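Local coordinates for Alpha/beta hydrolase fold protein (Chitinophaga pinensis, PDB 4PW0), which is of unconfirmed substrate but, as a member of the alpha/beta hydrolase fold, probably cleaves its substrate with water through a nucleophile-histidine-acid triad, at residues Tyr185-Thr188 with Thr189-Gln193; Ser232-Glu235 with Met236-Thr239; Glu160-Leu163 with Phe164-Glu168. One frame throughout, in Å; residues are numbered along the deposited sequence.

Contact 1: Tyr185-Thr188 with Thr189-Gln193; sequences YERT and TDRDQ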
loop_
_atom_site.group_PDB
_atom_site.type_symbol
_atom_site.label_atom_id
_atom_site.label_comp_id
_atom_site.label_asym_id
_atom_site.label_seq_id
_atom_site.Cartn_x
_atom_site.Cartn_y
_atom_site.Cartn_z
ATOM N N TYR A 185 -0.140 -26.231 -8.455
ATOM C CA TYR A 185 0.274 -27.568 -8.944
ATOM C C TYR A 185 1.608 -28.048 -8.355
ATOM O O TYR A 185 1.964 -29.257 -8.478
ATOM C CB TYR A 185 0.298 -27.578 -10.453
ATOM C CG TYR A 185 0.262 -28.908 -11.257
ATOM C CD1 TYR A 185 -0.817 -29.774 -11.169
ATOM C CD2 TYR A 185 1.249 -29.201 -12.195
ATOM C CE1 TYR A 185 -0.887 -30.935 -11.962
ATOM C CE2 TYR A 185 1.187 -30.343 -12.983
ATOM C CZ TYR A 185 0.150 -31.220 -12.843
ATOM O OH TYR A 185 0.063 -32.375 -13.648
ATOM N N GLU A 186 2.355 -27.128 -7.806
ATOM C CA GLU A 186 3.711 -27.383 -7.377
ATOM C C GLU A 186 3.805 -28.425 -6.278
ATOM O O GLU A 186 4.792 -29.197 -6.285
ATOM C CB GLU A 186 4.427 -26.110 -6.933
ATOM C CG GLU A 186 5.944 -26.329 -6.822
ATOM C CD GLU A 186 6.617 -25.632 -5.713
ATOM O OE1 GLU A 186 5.959 -25.198 -4.771
ATOM O OE2 GLU A 186 7.839 -25.524 -5.778
ATOM N N ARG A 187 2.806 -28.482 -5.384
ATOM C CA ARG A 187 2.799 -29.488 -4.327
ATOM C C ARG A 187 2.425 -30.773 -4.980
ATOM O O ARG A 187 1.240 -31.011 -5.329
ATOM C CB ARG A 187 1.814 -29.113 -3.194
ATOM C CG ARG A 187 1.662 -30.087 -2.044
ATOM C CD ARG A 187 2.603 -29.844 -0.888
ATOM N NE ARG A 187 2.501 -30.908 0.110
ATOM C CZ ARG A 187 3.180 -30.891 1.254
ATOM N NH1 ARG A 187 4.004 -29.902 1.545
ATOM N NH2 ARG A 187 3.006 -31.872 2.105
ATOM N N THR A 188 3.414 -31.669 -5.065
ATOM C CA THR A 188 3.193 -32.956 -5.747
ATOM C C THR A 188 2.871 -34.113 -4.810
ATOM O O THR A 188 2.194 -35.077 -5.154
ATOM C CB THR A 188 4.435 -33.366 -6.527
ATOM O OG1 THR A 188 5.560 -33.498 -5.641
ATOM C CG2 THR A 188 4.747 -32.346 -7.585
ATOM N N THR A 189 3.370 -34.005 -3.592
ATOM C CA THR A 189 3.434 -35.116 -2.694
ATOM C C THR A 189 2.761 -34.816 -1.346
ATOM O O THR A 189 2.951 -33.683 -0.823
ATOM C CB THR A 189 4.917 -35.440 -2.535
ATOM O OG1 THR A 189 5.477 -35.650 -3.857
ATOM C CG2 THR A 189 5.106 -36.644 -1.686
ATOM N N ASP A 190 2.055 -35.764 -0.748
ATOM C CA ASP A 190 1.477 -35.586 0.611
ATOM C C ASP A 190 0.553 -34.371 0.605
ATOM O O ASP A 190 0.671 -33.466 1.418
ATOM C CB ASP A 190 2.622 -35.416 1.636
ATOM C CG ASP A 190 2.197 -35.372 3.120
ATOM O OD1 ASP A 190 1.156 -35.952 3.473
ATOM O OD2 ASP A 190 3.011 -34.779 3.958
ATOM N N ARG A 191 -0.345 -34.368 -0.369
ATOM C CA ARG A 191 -1.323 -33.282 -0.533
ATOM C C ARG A 191 -2.446 -33.448 0.472
ATOM O O ARG A 191 -2.672 -34.534 1.002
ATOM C CB ARG A 191 -1.821 -33.232 -2.000
ATOM C CG ARG A 191 -0.891 -32.482 -2.989
ATOM C CD ARG A 191 -1.487 -32.175 -4.392
ATOM N NE ARG A 191 -2.259 -30.897 -4.521
ATOM C CZ ARG A 191 -1.844 -29.734 -5.070
ATOM N NH1 ARG A 191 -0.691 -29.596 -5.683
ATOM N NH2 ARG A 191 -2.671 -28.659 -5.090
ATOM N N ASP A 192 -3.120 -32.305 0.763
ATOM C CA ASP A 192 -4.263 -32.322 1.655
ATOM C C ASP A 192 -5.475 -32.930 0.932
ATOM O O ASP A 192 -5.465 -33.083 -0.314
ATOM C CB ASP A 192 -4.529 -30.883 2.090
ATOM C CG ASP A 192 -5.313 -30.755 3.354
ATOM O OD1 ASP A 192 -5.830 -31.764 3.893
ATOM O OD2 ASP A 192 -5.354 -29.566 3.823
ATOM N N GLN A 193 -6.457 -33.354 1.704
ATOM C CA GLN A 193 -7.776 -33.665 1.197
ATOM C C GLN A 193 -8.490 -32.366 0.807
ATOM O O GLN A 193 -8.108 -31.306 1.227
ATOM C CB GLN A 193 -8.603 -34.378 2.261
ATOM C CG GLN A 193 -8.154 -35.786 2.601
ATOM C CD GLN A 193 -9.045 -36.448 3.652
ATOM O OE1 GLN A 193 -9.952 -35.827 4.237
ATOM N NE2 GLN A 193 -8.796 -37.712 3.889
#

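Contact 2: Ser232-Glu235 with Met236-Thr239; sequences SNDE and MMDT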
loop_
_atom_site.group_PDB
_atom_site.type_symbol
_atom_site.label_atom_id
_atom_site.label_comp_id
_atom_site.label_asym_id
_atom_site.label_seq_id
_atom_site.Cartn_x
_atom_site.Cartn_y
_atom_site.Cartn_z
ATOM N N SER A 232 -8.505 -3.992 -6.725
ATOM C CA SER A 232 -9.345 -2.900 -7.165
ATOM C C SER A 232 -10.829 -3.229 -7.169
ATOM O O SER A 232 -11.657 -2.319 -6.996
ATOM C CB SER A 232 -8.903 -2.443 -8.555
ATOM O OG SER A 232 -8.908 -3.511 -9.509
ATOM N N ASN A 233 -11.219 -4.488 -7.364
ATOM C CA ASN A 233 -12.634 -4.862 -7.405
ATOM C C ASN A 233 -12.894 -6.274 -6.904
ATOM O O ASN A 233 -13.040 -7.217 -7.672
ATOM C CB ASN A 233 -13.203 -4.679 -8.798
ATOM C CG ASN A 233 -14.654 -4.988 -8.855
ATOM O OD1 ASN A 233 -15.407 -4.920 -7.866
ATOM N ND2 ASN A 233 -15.068 -5.382 -10.077
ATOM N N ASP A 234 -12.976 -6.405 -5.581
ATOM C CA ASP A 234 -13.332 -7.659 -4.929
ATOM C C ASP A 234 -14.879 -7.690 -4.868
ATOM O O ASP A 234 -15.503 -6.978 -4.093
ATOM C CB ASP A 234 -12.716 -7.757 -3.536
ATOM C CG ASP A 234 -13.081 -9.012 -2.807
ATOM O OD1 ASP A 234 -14.088 -9.649 -3.135
ATOM O OD2 ASP A 234 -12.327 -9.370 -1.839
ATOM N N GLU A 235 -15.475 -8.482 -5.765
ATOM C CA GLU A 235 -16.936 -8.637 -5.843
ATOM C C GLU A 235 -17.571 -9.244 -4.589
ATOM O O GLU A 235 -18.729 -8.954 -4.241
ATOM C CB GLU A 235 -17.314 -9.525 -7.064
ATOM C CG GLU A 235 -18.817 -9.693 -7.252
ATOM C CD GLU A 235 -19.302 -10.349 -8.550
ATOM O OE1 GLU A 235 -18.552 -11.067 -9.256
ATOM O OE2 GLU A 235 -20.515 -10.132 -8.849
HETATM N N MSE A 236 -16.842 -10.154 -3.937
HETATM C CA MSE A 236 -17.352 -10.854 -2.774
HETATM C C MSE A 236 -17.452 -9.943 -1.557
HETATM O O MSE A 236 -18.408 -10.031 -0.790
HETATM C CB MSE A 236 -16.401 -12.039 -2.494
HETATM C CG MSE A 236 -16.831 -12.872 -1.299
HETATM SE SE MSE A 236 -15.518 -14.252 -0.867
HETATM C CE MSE A 236 -15.615 -15.246 -2.524
HETATM N N MSE A 237 -16.407 -9.122 -1.357
HETATM C CA MSE A 237 -16.234 -8.381 -0.116
HETATM C C MSE A 237 -16.457 -6.880 -0.260
HETATM O O MSE A 237 -16.599 -6.220 0.779
HETATM C CB MSE A 237 -14.811 -8.571 0.390
HETATM C CG MSE A 237 -14.432 -10.012 0.699
HETATM SE SE MSE A 237 -15.413 -10.677 2.261
HETATM C CE MSE A 237 -14.613 -12.438 2.331
ATOM N N ASP A 238 -16.434 -6.375 -1.501
ATOM C CA ASP A 238 -16.473 -4.932 -1.899
ATOM C C ASP A 238 -15.120 -4.296 -1.497
ATOM O O ASP A 238 -14.821 -4.163 -0.307
ATOM C CB ASP A 238 -17.680 -4.191 -1.285
ATOM C CG ASP A 238 -17.848 -2.779 -1.830
ATOM O OD1 ASP A 238 -16.906 -2.209 -2.411
ATOM O OD2 ASP A 238 -18.993 -2.261 -1.725
ATOM N N THR A 239 -14.347 -3.881 -2.475
ATOM C CA THR A 239 -13.095 -3.223 -2.207
ATOM C C THR A 239 -13.250 -2.077 -1.215
ATOM O O THR A 239 -12.363 -1.864 -0.387
ATOM C CB THR A 239 -12.469 -2.785 -3.512
ATOM O OG1 THR A 239 -12.090 -3.969 -4.229
ATOM C CG2 THR A 239 -11.251 -1.882 -3.310
HETATM O O HOH W 1 -15.464 -3.846 -5.191
#

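Contact 3: Glu160-Leu163 with Phe164-Glu168; sequences ERFL and FIFFE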
loop_
_atom_site.group_PDB
_atom_site.type_symbol
_atom_site.label_atom_id
_atom_site.label_comp_id
_atom_site.label_asym_id
_atom_site.label_seq_id
_atom_site.Cartn_x
_atom_site.Cartn_y
_atom_site.Cartn_z
ATOM N N GLU A 160 -12.773 -21.813 -14.623
ATOM C CA GLU A 160 -13.661 -20.647 -14.665
ATOM C C GLU A 160 -14.189 -20.287 -13.283
ATOM O O GLU A 160 -14.316 -19.040 -13.020
ATOM C CB GLU A 160 -14.840 -20.856 -15.626
ATOM C CG GLU A 160 -14.451 -20.675 -17.089
ATOM C CD GLU A 160 -14.006 -19.253 -17.427
ATOM O OE1 GLU A 160 -14.721 -18.314 -17.060
ATOM O OE2 GLU A 160 -12.987 -19.080 -18.052
ATOM N N ARG A 161 -14.450 -21.251 -12.429
ATOM C CA ARG A 161 -14.885 -20.962 -11.076
ATOM C C ARG A 161 -13.781 -20.169 -10.333
ATOM O O ARG A 161 -14.056 -19.170 -9.639
ATOM C CB ARG A 161 -15.256 -22.242 -10.323
ATOM C CG ARG A 161 -15.970 -22.030 -9.006
ATOM C CD ARG A 161 -16.252 -23.326 -8.253
ATOM N NE ARG A 161 -17.453 -24.077 -8.713
ATOM C CZ ARG A 161 -17.924 -25.182 -8.105
ATOM N NH1 ARG A 161 -17.443 -25.572 -6.937
ATOM N NH2 ARG A 161 -18.989 -25.819 -8.571
ATOM N N PHE A 162 -12.533 -20.638 -10.453
ATOM C CA PHE A 162 -11.382 -19.986 -9.828
ATOM C C PHE A 162 -11.203 -18.549 -10.343
ATOM O O PHE A 162 -11.030 -17.627 -9.526
ATOM C CB PHE A 162 -10.152 -20.831 -10.145
ATOM C CG PHE A 162 -8.880 -20.369 -9.437
ATOM C CD1 PHE A 162 -8.675 -20.625 -8.102
ATOM C CD2 PHE A 162 -7.919 -19.703 -10.121
ATOM C CE1 PHE A 162 -7.493 -20.231 -7.470
ATOM C CE2 PHE A 162 -6.734 -19.324 -9.514
ATOM C CZ PHE A 162 -6.525 -19.575 -8.188
ATOM N N LEU A 163 -11.283 -18.332 -11.657
ATOM C CA LEU A 163 -11.105 -16.990 -12.205
ATOM C C LEU A 163 -12.275 -16.108 -11.803
ATOM O O LEU A 163 -12.077 -14.907 -11.481
ATOM C CB LEU A 163 -10.935 -17.010 -13.705
ATOM C CG LEU A 163 -9.671 -17.748 -14.212
ATOM C CD1 LEU A 163 -9.613 -17.684 -15.721
ATOM C CD2 LEU A 163 -8.402 -17.169 -13.646
ATOM N N PHE A 164 -13.473 -16.670 -11.754
ATOM C CA PHE A 164 -14.671 -15.902 -11.350
ATOM C C PHE A 164 -14.554 -15.397 -9.922
ATOM O O PHE A 164 -14.914 -14.242 -9.625
ATOM C CB PHE A 164 -15.952 -16.739 -11.559
ATOM C CG PHE A 164 -17.208 -16.088 -11.033
ATOM C CD1 PHE A 164 -17.830 -15.133 -11.794
ATOM C CD2 PHE A 164 -17.735 -16.406 -9.830
ATOM C CE1 PHE A 164 -18.956 -14.494 -11.295
ATOM C CE2 PHE A 164 -18.890 -15.793 -9.343
ATOM C CZ PHE A 164 -19.473 -14.834 -10.086
ATOM N N ILE A 165 -14.137 -16.267 -9.011
ATOM C CA ILE A 165 -14.041 -15.909 -7.630
ATOM C C ILE A 165 -12.879 -14.983 -7.345
ATOM O O ILE A 165 -12.995 -14.150 -6.433
ATOM C CB ILE A 165 -13.976 -17.175 -6.739
ATOM C CG1 ILE A 165 -15.326 -17.899 -6.781
ATOM C CG2 ILE A 165 -13.552 -16.868 -5.318
ATOM C CD1 ILE A 165 -16.514 -17.224 -6.098
ATOM N N PHE A 166 -11.741 -15.193 -7.982
ATOM C CA PHE A 166 -10.501 -14.567 -7.534
ATOM C C PHE A 166 -9.922 -13.470 -8.408
ATOM O O PHE A 166 -9.050 -12.704 -7.968
ATOM C CB PHE A 166 -9.406 -15.601 -7.241
ATOM C CG PHE A 166 -9.703 -16.476 -6.056
ATOM C CD1 PHE A 166 -9.736 -15.978 -4.776
ATOM C CD2 PHE A 166 -9.915 -17.846 -6.221
ATOM C CE1 PHE A 166 -9.960 -16.791 -3.702
ATOM C CE2 PHE A 166 -10.169 -18.645 -5.161
ATOM C CZ PHE A 166 -10.189 -18.132 -3.868
ATOM N N PHE A 167 -10.353 -13.377 -9.668
ATOM C CA PHE A 167 -9.676 -12.508 -10.646
ATOM C C PHE A 167 -10.625 -11.524 -11.350
ATOM O O PHE A 167 -11.834 -11.740 -11.333
ATOM C CB PHE A 167 -8.830 -13.353 -11.643
ATOM C CG PHE A 167 -7.667 -14.004 -10.946
ATOM C CD1 PHE A 167 -7.823 -15.213 -10.271
ATOM C CD2 PHE A 167 -6.475 -13.329 -10.856
ATOM C CE1 PHE A 167 -6.797 -15.696 -9.501
ATOM C CE2 PHE A 167 -5.443 -13.837 -10.084
ATOM C CZ PHE A 167 -5.627 -15.016 -9.419
ATOM N N GLU A 168 -10.036 -10.492 -11.938
ATOM C CA GLU A 168 -10.764 -9.540 -12.751
ATOM C C GLU A 168 -11.006 -10.103 -14.140
ATOM O O GLU A 168 -10.559 -11.212 -14.469
ATOM C CB GLU A 168 -10.040 -8.188 -12.773
ATOM C CG GLU A 168 -10.708 -7.098 -11.947
ATOM C CD GLU A 168 -12.013 -6.541 -12.512
ATOM O OE1 GLU A 168 -12.572 -5.561 -11.942
ATOM O OE2 GLU A 168 -12.494 -7.034 -13.576
HETATM O O HOH W 2 -11.974 -13.582 -14.142
#

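Contact 1: Tyr185-Thr188 with Thr189-Gln193
Arg187 points the edge of its guanidinium at the backbone carbonyl of Asp190, reaching across the turn to a residue three positions on. The stronger link runs from Arg187 NH2 to Asp190 O at 2.9 Å with an N-H...O angle of 158°. The carbonyl oxygen lies close to the guanidinium plane, whereas the nitrogen sits above the carbonyl plane; a second bond to the same oxygen, from Arg187 NE, is weak at 3.4 Å. Arg187 NH2 also forms a salt bridge with Asp190 OD2, again 3.4 Å away. With CG anti to the backbone N, the bend of the chain at chi2 (91°) brings NE and NH2 to Asp190 O. In the Arg191 conformer given, Arg187 CG meets Arg191 CG at 3.6 Å, the two arginines sliding past each other in opposite directions. Arg191 NH1 approaches Arg187 O closely, but the separation is implausibly short and Arg191 has two conformers, so the detail is doubtful. At the bend, Thr188 OG1 and Thr189 OG1 share a hydrogen bond of 2.8 Å. Both main partners also bond the N-terminal segment: Arg187 NH1 to His11 O and Ala14 O, Asp190 OD2 to Thr16 N. One buried arginine thus serves two backbone regions, and the carboxylate and carbonyls around it probably offset both the burial of its charge and the proximity of the like-charged Arg29.

Contact 2: Ser232-Glu235 with Met236-Thr239
Met236, built as selenomethionine like its neighbour, offers its backbone N to Asp234 OD1 at 2.9 Å, a weak bond bent to 121° that gives the Asx-turn arrangement. Met237 N reaches the same oxygen at 3.0 Å and a straighter 152°, from well above the carboxylate plane, while Met237 CG packs 3.4 Å from Asp234 OD2; the two side chains lie side by side and point the same way. The carboxylate is brought over these amides because Asp234 CG stands anti to its N (chi1 178°). Its other oxygen, OD2, bonds His262 ND1 and Gln230 NE2, consistent with Asp234 being the acid of a Ser-His-Asp triad with Ser110. Were the carboxylate replaced by the methyl of an alanine, His262 would probably lose its acid partner and the amides of Met236 and Met237 their acceptor. Asp238 N closes the turn on Asp234 O at 2.8 Å, and Asp238 OD1 caps Tyr240 N. Thr239 OG1 accepts the backbone N of Asp234 at 2.9 Å and is also bonded to Gly231 O. A water takes the N-H of Thr239 at 2.9 Å and donates to Asn233 OD1, whose amide nitrogen ND2 bonds Glu168. The loop, its two halves running 154° apart, joins the end of strand 226-231 to the start of helix 240-248: Met236 rests on helix 146-154, Glu235 forms a salt bridge with Arg152 of that helix, and Thr239 packs on Tyr243 of the second subunit.

Contact 3: Glu160-Leu163 with Phe164-Glu168
Phe162 and Phe166, one helical turn apart, make the dense side of the contact. Phe162 CD1 lies 3.6 Å from Phe166 CD2; the ring centroids are 5.2 Å apart and the planes inclined at 57°, an oblique pair. CG of Phe162 is anti to its backbone N (chi1 -174°), which carries the ring along the helix so that CD1 and CE1 meet Phe166 while CE2 lies 3.6 Å from Phe167 CE1. Leu163 CD2 extends this apolar side, 3.9 Å from Phe167 CD1. The three phenylalanines form an aromatic cluster at the C-terminal end of helix 158-166, within the helical region between strands 127-133 and 226-231, where the cap of alpha/beta hydrolases is commonly inserted. The helix ends here: Phe166 N still bonds Phe162 O at 3.0 Å and Phe167 N bonds Leu163 O at 2.9 Å, although Phe167 has already left helical backbone angles. Ile165 CG2 sits over the centre of one face of the Phe166 ring, which also meets His44 and Tyr266 edge-to-face. Away from the rings the contact is backbone and polar. Exposed Arg161, in the conformer given, bonds carbonyls of Ala153 and Met154; Glu160 forms a salt bridge with Arg174. Past the helix end, a water 2.8 Å from Glu168 O probably bridges it, weakly, to Leu163 O.

From the N terminus, contact 3 comes first, spanning most of helix 158-166 and its C-terminal exit; helix 171-184 follows, and contact 1 then rounds the loop leading towards helix 197-212. Contact 2 comes last, in the loop between strand 226-231 and helix 240-248. The three lie in series, none nested and none crossing. Contact 1 stands apart at the surface, its centre about 21 Å from that of contact 3 and about 29 Å from that of contact 2, and ties its loop to the N-terminal region. Contacts 2 and 3 touch: Asn233 ND2 is 3.1 Å from Glu168 OE1, a probable hydrogen bond, and Met236 CE packs 3.8 Å from Ile165 CG2, joining helix 158-166 and the residues just after it to the loop of the presumed triad acid.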